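Local coordinates for protein AbyA5 (Verrucosispora maris, PDB 4YWF) that catalyses acetate elimination in spirotetronate biosynthesis, acting as an esterase-like lyase of the alpha/beta-hydrolase superfamily, at residues A[101-106]-A[154-159]; A[84-89]-A[97-102]. The protein carries 4 engineered substitutions. All blocks are in the same frame, centred on the assembly; numbering follows the deposited sequence.

How the contacts relate
Three pieces of chain are tied together here. Helix 76-87 comes first and ends in the 84-89 segment. A short connection leads into helix 94-111, and contact 2 (84-89 with 97-102) closes that turn between neighbouring helices. The chain then runs through strands 118-124, 127-134 and 143-148 before contact 1 (101-106 with 154-159) closes the much longer loop back onto helix 94-111. The two closures follow one another, overlapping only at Arg101 and Arg102. Their centres lie about 9 Å apart. Ile154 joins them directly, since it also packs on Asn84 and Arg87. The helical hairpin is thereby fastened to a loop of the alpha/beta core.

Contact 1. Residues A[101-106]-A[154-159]; sequences RRCVAV and IKEQWA
Cys103 lays its sulfur against the end of Ile154, with SG 3.6 Å from Ile154 CD1. The thiol also reaches the side of the Glu156 chain, where CB is 4.1 Å from Cys103 SG. Cys103 gets there because its SG stands opposite the backbone N (chi1 -175°), and its side chain leaves the helix on the side of the loop. The next residue, Val104, continues the contact. CG2, the nearer of its two branches, meets the carboxylate of Glu156, 3.7 Å from OE2. The two side chains pass at a slant. The nearest backbones, Val104 and Glu156, are 7.2 Å apart between CA atoms, so side chains alone fill the gap.

Glu156 is bent at chi2 (83°), which folds its carboxylate back toward Lys155. Lys155 NZ donates to Glu156 OE2 over 2.9 Å in a salt bridge, on the syn side and 16° out of the carboxylate plane. OE2 also takes a hydrogen bond from Trp132 NE1 of strand 127-134. Lys155 NZ has two more acidic partners, Glu182 and Glu176. Lys155 and Glu156 are both buried, and these acidic partners probably balance the lysine charge beside the apolar contact. A glutamine in place of Glu156 would probably weaken the pairing with Lys155, leaving that ammonium with one fewer negative partner.

Around this patch, Tyr83 packs on Cys103, and Val180 and Glu176 pack on Ile154. All four residues that touch are buried. Segment 154-159 belongs to the loop between strand 143-148 and helix 162-167. The arrangement is that of an alpha/beta-hydrolase core with a strand-to-helix loop against which helix 94-111, from the helical region that precedes the sheet, packs.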
loop_
_atom_site.group_PDB
_atom_site.type_symbol
_atom_site.label_atom_id
_atom_site.label_comp_id
_atom_site.label_asym_id
_atom_site.label_seq_id
_atom_site.Cartn_x
_atom_site.Cartn_y
_atom_site.Cartn_z
ATOM N N ARG A 101 11.181 9.708 -10.323
ATOM C CA ARG A 101 10.922 9.781 -11.752
ATOM C C ARG A 101 11.586 8.590 -12.508
ATOM O O ARG A 101 10.967 8.025 -13.427
ATOM C CB ARG A 101 11.380 11.102 -12.327
ATOM C CG ARG A 101 11.217 11.151 -13.834
ATOM C CD ARG A 101 9.736 10.986 -14.264
ATOM N NE ARG A 101 9.610 10.731 -15.711
ATOM C CZ ARG A 101 8.590 10.118 -16.302
ATOM N NH1 ARG A 101 7.552 9.656 -15.583
ATOM N NH2 ARG A 101 8.618 9.937 -17.623
ATOM N N ARG A 102 12.822 8.207 -12.147
ATOM C CA ARG A 102 13.500 7.141 -12.917
ATOM C C ARG A 102 12.829 5.791 -12.689
ATOM O O ARG A 102 12.668 4.977 -13.607
ATOM C CB ARG A 102 15.012 7.118 -12.609
ATOM C CG ARG A 102 15.632 8.453 -12.950
ATOM C CD ARG A 102 17.047 8.593 -12.426
ATOM N NE ARG A 102 17.907 7.642 -13.084
ATOM C CZ ARG A 102 19.246 7.655 -13.029
ATOM N NH1 ARG A 102 19.898 8.584 -12.358
ATOM N NH2 ARG A 102 19.939 6.726 -13.642
ATOM N N CYS A 103 12.355 5.591 -11.467
ATOM C CA CYS A 103 11.549 4.421 -11.167
ATOM C C CYS A 103 10.311 4.271 -12.026
ATOM O O CYS A 103 10.109 3.221 -12.705
ATOM C CB CYS A 103 11.182 4.448 -9.667
ATOM S SG CYS A 103 10.308 2.993 -9.123
ATOM N N VAL A 104 9.522 5.342 -12.092
ATOM C CA VAL A 104 8.294 5.362 -12.879
ATOM C C VAL A 104 8.636 5.121 -14.354
ATOM O O VAL A 104 8.010 4.289 -15.024
ATOM C CB VAL A 104 7.524 6.695 -12.741
ATOM C CG1 VAL A 104 6.381 6.756 -13.763
ATOM C CG2 VAL A 104 7.035 6.890 -11.331
ATOM N N ALA A 105 9.617 5.844 -14.857
ATOM C CA ALA A 105 10.040 5.708 -16.259
ATOM C C ALA A 105 10.513 4.289 -16.670
ATOM O O ALA A 105 10.124 3.809 -17.750
ATOM C CB ALA A 105 11.125 6.735 -16.600
ATOM N N VAL A 106 11.369 3.642 -15.862
ATOM C CA VAL A 106 11.844 2.322 -16.193
ATOM C C VAL A 106 10.715 1.312 -16.091
ATOM O O VAL A 106 10.613 0.399 -16.882
ATOM C CB VAL A 106 13.093 1.810 -15.395
ATOM C CG1 VAL A 106 14.263 2.692 -15.698
ATOM C CG2 VAL A 106 12.869 1.716 -13.910
ATOM N N ILE A 154 5.276 2.612 -2.843
ATOM C CA ILE A 154 4.814 3.091 -4.139
ATOM C C ILE A 154 4.263 1.957 -4.981
ATOM O O ILE A 154 4.546 0.812 -4.741
ATOM C CB ILE A 154 5.909 3.847 -4.940
ATOM C CG1 ILE A 154 7.055 2.898 -5.311
ATOM C CG2 ILE A 154 6.287 5.117 -4.211
ATOM C CD1 ILE A 154 7.942 3.446 -6.423
ATOM N N LYS A 155 3.490 2.317 -5.987
ATOM C CA LYS A 155 2.608 1.368 -6.682
ATOM C C LYS A 155 3.424 0.458 -7.622
ATOM O O LYS A 155 3.017 -0.677 -7.976
ATOM C CB LYS A 155 1.540 2.165 -7.476
ATOM C CG LYS A 155 2.097 3.197 -8.471
ATOM C CD LYS A 155 1.022 4.106 -9.107
ATOM C CE LYS A 155 1.628 5.021 -10.174
ATOM N NZ LYS A 155 2.812 5.818 -9.734
ATOM N N GLU A 156 4.611 0.929 -7.978
ATOM C CA GLU A 156 5.521 0.165 -8.773
ATOM C C GLU A 156 6.071 -1.029 -7.999
ATOM O O GLU A 156 6.592 -1.953 -8.607
ATOM C CB GLU A 156 6.667 1.060 -9.304
ATOM C CG GLU A 156 6.198 2.009 -10.448
ATOM C CD GLU A 156 5.529 3.272 -9.931
ATOM O OE1 GLU A 156 5.668 3.610 -8.701
ATOM O OE2 GLU A 156 4.835 3.919 -10.727
ATOM N N GLN A 157 5.878 -1.071 -6.684
ATOM C CA GLN A 157 6.306 -2.229 -5.904
ATOM C C GLN A 157 5.441 -3.439 -6.265
ATOM O O GLN A 157 5.910 -4.582 -6.293
ATOM C CB GLN A 157 6.121 -1.925 -4.399
ATOM C CG GLN A 157 7.156 -2.565 -3.485
ATOM C CD GLN A 157 6.688 -2.644 -2.032
ATOM O OE1 GLN A 157 6.219 -1.658 -1.452
ATOM N NE2 GLN A 157 6.820 -3.823 -1.437
ATOM N N TRP A 158 4.154 -3.167 -6.497
ATOM C CA TRP A 158 3.152 -4.197 -6.792
ATOM C C TRP A 158 2.779 -4.370 -8.248
ATOM O O TRP A 158 2.294 -5.418 -8.599
ATOM C CB TRP A 158 1.843 -3.872 -6.049
ATOM C CG TRP A 158 2.021 -3.384 -4.677
ATOM C CD1 TRP A 158 1.754 -2.131 -4.221
ATOM C CD2 TRP A 158 2.567 -4.110 -3.581
ATOM N NE1 TRP A 158 2.067 -2.047 -2.887
ATOM C CE2 TRP A 158 2.588 -3.245 -2.478
ATOM C CE3 TRP A 158 3.049 -5.404 -3.430
ATOM C CZ2 TRP A 158 3.043 -3.646 -1.222
ATOM C CZ3 TRP A 158 3.470 -5.815 -2.174
ATOM C CH2 TRP A 158 3.477 -4.926 -1.093
ATOM N N ALA A 159 2.977 -3.345 -9.090
ATOM C CA ALA A 159 2.515 -3.386 -10.458
ATOM C C ALA A 159 3.046 -4.528 -11.300
ATOM O O ALA A 159 2.364 -4.972 -12.195
ATOM C CB ALA A 159 2.801 -2.046 -11.161
#

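Contact 2. Residues A[84-89]-A[97-102]; sequences NMARFP and AEALRR. Engineered in segment 84-89: Met85 (natural residue Leu).
Ala86 and Ala99 meet methyl to methyl, their CB atoms 3.5 Å apart. This is the tight part of the contact. Ala99 CB also lies 4.0 Å from the backbone N of Arg87, and the CA atoms of Arg87 and Ala99 are 5.6 Å apart. Such small residues let the two helices come close together. Trp63 and Ile64 of helix 59-72 pack on Ala86 from outside the pair.

Beside the alanines, Arg87 slants across Leu100. Its CG lies 4.0 Å from Leu100 CB, and its CD is just as far from Leu100 CD1. Only the aliphatic part of the arginine does this. The chain bends at chi2 (-110°) and again at chi3, and the guanidinium turns back to its own helix. There it grips Asn84 side-on: NE donates to the backbone O, and NH2 reaches OD1 over 2.8 Å. Both acceptors lie somewhat out of the guanidinium plane. NH2 also bonds Val152 O, so the buried guanidinium is tied both to its own helix and to the loop at Val152.

The arrangement is a helical hairpin, helix 76-87 followed by helix 94-111 after a short connection. Phe88 is where the first helix gives out, and a cis peptide leads into Pro89.

The other side of helix 94-111 is looser. Ala97, Glu98 and Arg101 are exposed there. Arg102 NH1 forms a salt bridge with Glu98 OE2 at 2.9 Å along their own helix, meeting the carboxylate on its anti side.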
loop_
_atom_site.group_PDB
_atom_site.type_symbol
_atom_site.label_atom_id
_atom_site.label_comp_id
_atom_site.label_asym_id
_atom_site.label_seq_id
_atom_site.Cartn_x
_atom_site.Cartn_y
_atom_site.Cartn_z
ATOM N N ASN A 84 13.305 2.675 -6.668
ATOM C CA ASN A 84 12.295 2.738 -5.591
ATOM C C ASN A 84 12.971 2.941 -4.230
ATOM O O ASN A 84 12.680 3.903 -3.510
ATOM C CB ASN A 84 11.418 1.460 -5.632
ATOM C CG ASN A 84 10.356 1.416 -4.556
ATOM O OD1 ASN A 84 10.094 2.368 -3.784
ATOM N ND2 ASN A 84 9.670 0.347 -4.569
HETATM N N MSE A 85 13.945 2.078 -3.920
HETATM C CA MSE A 85 14.677 2.172 -2.652
HETATM C C MSE A 85 15.324 3.535 -2.509
HETATM O O MSE A 85 15.309 4.118 -1.436
HETATM C CB MSE A 85 15.755 1.122 -2.560
HETATM C CG MSE A 85 15.149 -0.240 -2.385
HETATM SE SE MSE A 85 14.095 -0.106 -0.728
HETATM C CE MSE A 85 12.249 -0.141 -1.437
ATOM N N ALA A 86 15.912 4.050 -3.576
ATOM C CA ALA A 86 16.521 5.368 -3.535
ATOM C C ALA A 86 15.622 6.508 -3.035
ATOM O O ALA A 86 16.061 7.437 -2.349
ATOM C CB ALA A 86 17.014 5.690 -4.928
ATOM N N ARG A 87 14.372 6.479 -3.476
ATOM C CA ARG A 87 13.353 7.450 -3.087
ATOM C C ARG A 87 12.743 7.177 -1.690
ATOM O O ARG A 87 12.190 8.062 -1.084
ATOM C CB ARG A 87 12.271 7.470 -4.208
ATOM C CG ARG A 87 10.886 7.816 -3.773
ATOM C CD ARG A 87 9.818 6.737 -3.782
ATOM N NE ARG A 87 9.940 5.489 -3.058
ATOM C CZ ARG A 87 9.286 5.108 -1.951
ATOM N NH1 ARG A 87 8.484 5.925 -1.213
ATOM N NH2 ARG A 87 9.483 3.857 -1.551
ATOM N N PHE A 88 12.840 5.944 -1.189
ATOM C CA PHE A 88 12.362 5.581 0.142
ATOM C C PHE A 88 13.053 6.433 1.182
ATOM O O PHE A 88 14.264 6.666 1.058
ATOM C CB PHE A 88 12.685 4.131 0.387
ATOM C CG PHE A 88 12.341 3.615 1.745
ATOM C CD1 PHE A 88 13.258 3.734 2.796
ATOM C CD2 PHE A 88 11.170 2.911 1.956
ATOM C CE1 PHE A 88 12.984 3.213 4.047
ATOM C CE2 PHE A 88 10.882 2.409 3.204
ATOM C CZ PHE A 88 11.792 2.558 4.260
ATOM N N PRO A 89 12.320 6.883 2.225
ATOM C CA PRO A 89 10.912 6.572 2.553
ATOM C C PRO A 89 9.861 7.486 1.863
ATOM O O PRO A 89 8.674 7.146 1.774
ATOM C CB PRO A 89 10.922 6.681 4.071
ATOM C CG PRO A 89 11.901 7.888 4.334
ATOM C CD PRO A 89 12.980 7.663 3.303
ATOM N N ALA A 97 13.632 12.989 -5.753
ATOM C CA ALA A 97 12.649 13.366 -6.771
ATOM C C ALA A 97 13.069 12.742 -8.109
ATOM O O ALA A 97 12.270 12.169 -8.825
ATOM C CB ALA A 97 12.521 14.873 -6.911
ATOM N N GLU A 98 14.335 12.829 -8.411
ATOM C CA GLU A 98 14.934 12.155 -9.579
ATOM C C GLU A 98 14.742 10.627 -9.562
ATOM O O GLU A 98 14.283 10.023 -10.535
ATOM C CB GLU A 98 16.406 12.491 -9.677
ATOM C CG GLU A 98 17.118 11.922 -10.918
ATOM C CD GLU A 98 18.634 12.041 -10.849
ATOM O OE1 GLU A 98 19.152 12.839 -10.062
ATOM O OE2 GLU A 98 19.332 11.339 -11.604
ATOM N N ALA A 99 15.096 10.015 -8.446
ATOM C CA ALA A 99 14.936 8.614 -8.301
ATOM C C ALA A 99 13.520 8.169 -8.538
ATOM O O ALA A 99 13.299 7.120 -9.187
ATOM C CB ALA A 99 15.452 8.144 -6.918
ATOM N N LEU A 100 12.534 8.934 -8.064
ATOM C CA LEU A 100 11.140 8.521 -8.234
ATOM C C LEU A 100 10.767 8.605 -9.680
ATOM O O LEU A 100 10.086 7.676 -10.218
ATOM C CB LEU A 100 10.115 9.353 -7.433
ATOM C CG LEU A 100 8.648 9.148 -7.777
ATOM C CD1 LEU A 100 8.376 7.697 -7.377
ATOM C CD2 LEU A 100 7.746 10.173 -7.025
ATOM N N ARG A 101 11.181 9.708 -10.323
ATOM C CA ARG A 101 10.922 9.781 -11.752
ATOM C C ARG A 101 11.586 8.590 -12.508
ATOM O O ARG A 101 10.967 8.025 -13.427
ATOM C CB ARG A 101 11.380 11.102 -12.327
ATOM C CG ARG A 101 11.217 11.151 -13.834
ATOM C CD ARG A 101 9.736 10.986 -14.264
ATOM N NE ARG A 101 9.610 10.731 -15.711
ATOM C CZ ARG A 101 8.590 10.118 -16.302
ATOM N NH1 ARG A 101 7.552 9.656 -15.583
ATOM N NH2 ARG A 101 8.618 9.937 -17.623
ATOM N N ARG A 102 12.822 8.207 -12.147
ATOM C CA ARG A 102 13.500 7.141 -12.917
ATOM C C ARG A 102 12.829 5.791 -12.689
ATOM O O ARG A 102 12.668 4.977 -13.607
ATOM C CB ARG A 102 15.012 7.118 -12.609
ATOM C CG ARG A 102 15.632 8.453 -12.950
ATOM C CD ARG A 102 17.047 8.593 -12.426
ATOM N NE ARG A 102 17.907 7.642 -13.084
ATOM C CZ ARG A 102 19.246 7.655 -13.029
ATOM N NH1 ARG A 102 19.898 8.584 -12.358
ATOM N NH2 ARG A 102 19.939 6.726 -13.642
#